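Phosphoglycolate phosphatase (Lactobacillus plantarum, PDB 2HDO) probably hydrolyses 2-phosphoglycolate to glycolate and phosphate, as a putative phosphoglycolate phosphatase of the haloacid dehalogenase superfamily. Local coordinates at residues T128-A131 and D132-P135; G162-V165 and S166-Q169; G184-P187 and N188-H191. All coordinates share one frame; numbering follows the deposited sequence.

Interaction 1 of 3, residues T128-A131 and D132-P135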
# COMPACT_ATOMS: atom_id res chain seq x y z
N THR A 128 -9.08 -5.53 7.12
CA THR A 128 -7.91 -4.67 6.97
C THR A 128 -6.79 -5.28 7.81
O THR A 128 -6.98 -5.64 8.97
CB THR A 128 -8.15 -3.19 7.37
OG1 THR A 128 -8.46 -3.10 8.76
CG2 THR A 128 -9.29 -2.57 6.56
N ILE A 129 -5.65 -5.49 7.16
CA ILE A 129 -4.44 -5.95 7.81
C ILE A 129 -3.42 -4.84 7.74
O ILE A 129 -3.04 -4.40 6.64
CB ILE A 129 -3.88 -7.18 7.05
CG1 ILE A 129 -4.85 -8.35 7.17
CG2 ILE A 129 -2.57 -7.63 7.61
CD1 ILE A 129 -5.17 -8.83 8.59
N SER A 130 -2.99 -4.40 8.92
CA SER A 130 -1.97 -3.38 9.07
C SER A 130 -0.71 -4.05 9.57
O SER A 130 -0.68 -5.26 9.86
CB SER A 130 -2.39 -2.31 10.10
OG SER A 130 -2.29 -2.78 11.46
N ALA A 131 0.34 -3.26 9.72
CA ALA A 131 1.62 -3.75 10.22
C ALA A 131 1.45 -4.40 11.58
O ALA A 131 2.17 -5.35 11.92
CB ALA A 131 2.60 -2.60 10.31
N ASP A 132 0.47 -3.92 12.34
CA ASP A 132 0.24 -4.38 13.71
C ASP A 132 -0.48 -5.72 13.83
O ASP A 132 -0.65 -6.24 14.93
CB ASP A 132 -0.52 -3.28 14.49
CG ASP A 132 0.33 -2.01 14.68
OD1 ASP A 132 1.35 -2.09 15.41
OD2 ASP A 132 0.05 -0.96 14.08
N ASP A 133 -0.90 -6.30 12.71
CA ASP A 133 -1.80 -7.43 12.78
C ASP A 133 -1.15 -8.79 12.51
O ASP A 133 -1.80 -9.82 12.64
CB ASP A 133 -2.97 -7.23 11.82
CG ASP A 133 -3.83 -6.06 12.22
OD1 ASP A 133 -4.23 -6.03 13.41
OD2 ASP A 133 -4.05 -5.17 11.38
N THR A 134 0.10 -8.79 12.09
CA THR A 134 0.87 -10.04 11.96
C THR A 134 2.31 -9.72 12.35
O THR A 134 2.74 -8.57 12.28
CB THR A 134 0.88 -10.59 10.51
OG1 THR A 134 1.80 -9.82 9.72
CG2 THR A 134 -0.50 -10.53 9.88
N PRO A 135 3.07 -10.74 12.75
CA PRO A 135 4.47 -10.51 13.10
C PRO A 135 5.44 -10.38 11.93
O PRO A 135 6.64 -10.21 12.15
CB PRO A 135 4.80 -11.75 13.94
CG PRO A 135 3.99 -12.80 13.35
CD PRO A 135 2.70 -12.15 12.93
O HOH W 1 1.28 -7.21 8.94

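Interaction 2 of 3, residues G162-V165 and S166-Q169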
# COMPACT_ATOMS: atom_id res chain seq x y z
N GLY A 162 -1.80 -3.42 -6.30
CA GLY A 162 -0.87 -2.45 -5.75
C GLY A 162 0.13 -1.94 -6.78
O GLY A 162 -0.01 -2.20 -7.98
N ASP A 163 1.15 -1.22 -6.32
CA ASP A 163 2.11 -0.62 -7.27
C ASP A 163 3.52 -0.57 -6.70
O ASP A 163 4.20 0.47 -6.73
CB ASP A 163 1.66 0.76 -7.74
CG ASP A 163 2.47 1.27 -8.92
OD1 ASP A 163 2.77 0.49 -9.86
OD2 ASP A 163 2.77 2.47 -8.93
N SER A 164 3.96 -1.67 -6.11
CA SER A 164 5.35 -1.78 -5.65
C SER A 164 5.89 -3.17 -5.89
O SER A 164 5.14 -4.12 -5.93
CB SER A 164 5.47 -1.44 -4.16
OG SER A 164 4.83 -2.44 -3.40
N VAL A 165 7.21 -3.27 -6.00
CA VAL A 165 7.87 -4.56 -6.08
C VAL A 165 7.62 -5.40 -4.82
O VAL A 165 7.39 -6.60 -4.89
CB VAL A 165 9.37 -4.36 -6.29
CG1 VAL A 165 10.13 -5.65 -6.11
CG2 VAL A 165 9.67 -3.75 -7.70
N SER A 166 7.61 -4.75 -3.66
CA SER A 166 7.34 -5.43 -2.41
C SER A 166 5.96 -6.09 -2.46
O SER A 166 5.79 -7.25 -2.10
CB SER A 166 7.49 -4.45 -1.22
OG SER A 166 7.12 -5.02 0.02
N ASP A 167 4.97 -5.36 -2.99
CA ASP A 167 3.62 -5.94 -3.11
C ASP A 167 3.61 -7.14 -4.09
O ASP A 167 2.94 -8.15 -3.87
CB ASP A 167 2.62 -4.90 -3.62
CG ASP A 167 2.29 -3.82 -2.59
OD1 ASP A 167 2.54 -4.02 -1.38
OD2 ASP A 167 1.74 -2.76 -3.03
N GLU A 168 4.33 -6.97 -5.20
CA GLU A 168 4.46 -8.00 -6.20
C GLU A 168 5.10 -9.24 -5.62
O GLU A 168 4.61 -10.34 -5.85
CB GLU A 168 5.25 -7.51 -7.40
CG GLU A 168 4.48 -6.56 -8.23
CD GLU A 168 5.27 -5.85 -9.28
OE1 GLU A 168 6.51 -5.80 -9.14
OE2 GLU A 168 4.64 -5.37 -10.26
N GLN A 169 6.17 -9.07 -4.86
CA GLN A 169 6.82 -10.20 -4.23
C GLN A 169 5.97 -10.88 -3.16
O GLN A 169 6.02 -12.09 -3.01
CB GLN A 169 8.18 -9.78 -3.68
CG GLN A 169 9.19 -9.46 -4.78
CD GLN A 169 10.51 -8.88 -4.23
OE1 GLN A 169 10.63 -8.58 -3.03
NE2 GLN A 169 11.51 -8.72 -5.13

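Interaction 3 of 3, residues G184-P187 and N188-H191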
# COMPACT_ATOMS: atom_id res chain seq x y z
N GLY A 184 -0.18 4.56 -10.24
CA GLY A 184 0.78 4.90 -9.18
C GLY A 184 2.15 5.30 -9.74
O GLY A 184 2.96 5.86 -9.02
N MSE A 185 2.41 4.98 -11.00
CA MSE A 185 3.65 5.33 -11.69
C MSE A 185 4.97 4.87 -11.10
O MSE A 185 6.01 5.50 -11.37
CB MSE A 185 3.73 6.86 -11.93
CG MSE A 185 2.48 7.44 -12.58
SE MSE A 185 2.45 6.89 -14.42
CE MSE A 185 3.91 8.12 -15.10
N ASP A 186 4.98 3.76 -10.38
CA ASP A 186 6.26 3.24 -9.89
C ASP A 186 7.10 2.65 -11.02
O ASP A 186 6.66 1.73 -11.68
CB ASP A 186 6.07 2.18 -8.83
CG ASP A 186 7.40 1.75 -8.24
OD1 ASP A 186 8.00 2.59 -7.57
OD2 ASP A 186 7.90 0.64 -8.52
N PRO A 187 8.33 3.15 -11.19
CA PRO A 187 9.07 2.59 -12.32
C PRO A 187 9.43 1.11 -12.21
O PRO A 187 9.26 0.38 -13.20
CB PRO A 187 10.29 3.52 -12.46
CG PRO A 187 10.19 4.57 -11.36
CD PRO A 187 9.06 4.19 -10.45
N ASN A 188 9.83 0.63 -11.04
CA ASN A 188 10.26 -0.77 -10.93
C ASN A 188 9.15 -1.82 -11.00
O ASN A 188 9.27 -2.85 -11.66
CB ASN A 188 11.07 -0.96 -9.67
CG ASN A 188 12.38 -0.19 -9.72
OD1 ASN A 188 12.72 0.56 -8.82
ND2 ASN A 188 13.12 -0.39 -10.77
N ALA A 189 8.05 -1.52 -10.32
CA ALA A 189 6.87 -2.40 -10.32
C ALA A 189 6.35 -2.67 -11.73
O ALA A 189 5.86 -3.77 -12.01
CB ALA A 189 5.80 -1.77 -9.51
N ASP A 190 6.46 -1.68 -12.60
CA ASP A 190 6.01 -1.76 -13.98
C ASP A 190 6.68 -2.82 -14.86
O ASP A 190 6.09 -3.27 -15.84
CB ASP A 190 6.22 -0.38 -14.62
CG ASP A 190 5.39 -0.17 -15.89
OD1 ASP A 190 4.18 -0.49 -15.89
OD2 ASP A 190 5.96 0.39 -16.88
N HIS A 191 7.87 -3.28 -14.48
CA HIS A 191 8.65 -4.18 -15.33
C HIS A 191 8.42 -5.62 -15.00
O HIS A 191 8.93 -6.47 -15.70
CB HIS A 191 10.14 -3.91 -15.15
CG HIS A 191 10.55 -2.56 -15.62
ND1 HIS A 191 10.46 -2.20 -16.94
CD2 HIS A 191 11.10 -1.51 -14.97
CE1 HIS A 191 10.91 -0.97 -17.09
NE2 HIS A 191 11.28 -0.52 -15.91
O HOH W 2 10.63 2.27 -7.98

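Interaction 1 of 3, residues T128-A131 and D132-P135
Ser130 meets the carboxylate of Asp133 twice: its backbone N-H on the anti lone pair of OD2, its hydroxyl from above the plane, 62° out of it. Together they brace a type I beta turn, Ser130 to Asp133, that leads the chain away from the end of edge strand 125-129 in the Rossmann-like sheet of the HAD fold. The backbone bond is short and straight, Ser130 N to Asp133 OD2 at 2.8 Å with 168° at the hydrogen; the hydroxyl bond, donated by Ser130 OG to Asp133 OD2, measures 3.0 Å. Arg109 NH2 adds a salt bridge to this oxygen, so three groups grip it. The turn itself is closed by Asp133 N donating to Ser130 O at 3.0 Å, from above the carbonyl plane. With chi1 at 74°, Ser130 OG sits between its own N and carbonyl carbon, where it can also accept from Asp132 N at 3.1 Å, an ST turn within the beta turn. The hydroxyl therefore gives to one aspartate and receives from the backbone of the other. The Asp132 carboxylate is engaged outside the turn: its OD2 accepts from Arg109 N at the start of helix 109-116. On the apolar side, Ile129 lays CD1 against Asp133 CB and CG2 against Thr134 CG2, both at 4.2 Å. A water donates to Ser130 O at 2.9 Å and also hydrogen-bonds Thr134 OG1 at 2.8 Å.

Interaction 2 of 3, residues G162-V165 and S166-Q169
From Ser164, still extended, to Val165, already helical, the backbone swings into helix 165-174, so that the Ser164 side chain faces Asp167 and its carbonyl faces Glu168. Ser164 is the N-cap: OG accepts from Asp167 N at 3.0 Å, with 155° at the hydrogen. Its chi1 of 68° swings the hydroxyl over the first turn to meet this N-H. One residue on, Ser164 O takes the N-H of Glu168 at 3.1 Å, and Val165 O that of Gln169 at 2.8 Å. An alanine in place of Ser164 would probably leave Asp167 N without its capping acceptor and let the first turn fray. Val165 CG1 lies 3.5 Å from Gln169 NE2, and CG2 rests 4.0 Å from Glu168 OE1; both chains run obliquely across the valine. Asp167 OD2 lies 3.8 Å from Gly162 CA, where a beta carbon would collide with it. Asp167 OD1 forms a salt bridge with Lys138, and OD2 comes close to Asp10 of the probable DxDx(T/V) signature. A phosphate ion, probably from the crystallisation liquor, lies about 5 Å from the Asp167 side chain. The Gly-Asp-Ser start, with Asp167 one helical turn on, is consistent with motif IV of the HAD phosphatase active site.

Interaction 3 of 3, residues G184-P187 and N188-H191
A chi1 of -174° swings the Asp186 carboxylate forward along the chain, so that OD2 meets the N-H of Ala189, three residues on. Asn188 has its CG anti to the carbonyl carbon and beside its own N, chi1 -66°, which helps carry the amide to where its oxygen reaches a water at Asp186 OD1. A direct hydrogen bond follows: Ala189 N to Asp186 OD2, 2.8 Å, straight at 168° and received on the anti lone pair. The water lies 2.7 Å from Asp186 OD1 and 2.8 Å from Asn188 OD1; it can donate to either, but has more acceptors in reach than protons to give. Beside the direct bond, the methyl of Ala189 packs against the aspartate, its CB 3.3 Å from Asp186 OD2, and this buried methyl also touches Glu168 and Leu180. These residues belong to the connection between strands 177-181 and 196-198, the last two of the parallel, Rossmann-like sheet of the HAD fold. Here residues 188-191 adopt helical torsions without a regular helix; Asn188 to His191 make a type I beta turn, closed by His191 N donating to Asn188 O at 3.2 Å. Pro187 O lies 3.4 Å from Asp190 CB. The carboxylate of Asp190 leads away from this carbonyl, and its OD1 forms a salt bridge with Arg197 of the final strand. The imidazole of His191 approaches the same carbonyl obliquely, CD2 standing 3.2 Å from Pro187 O.

Interactions 2 and 3 are neighbours, their centres about 9 Å apart, joined where Asp163 OD2 probably accepts a hydrogen bond from Asp186 N at 2.9 Å. The loop carrying 184-191 thus lies against the start of helix 165-174, and interaction 2 is the one that borders the likely active site. Interaction 1 stands apart, at the end of edge strand 125-129: its centre is about 17 Å from that of interaction 2 and about 25 Å from that of interaction 3. It touches neither, and interaction 3 lies across the chain's centre from it.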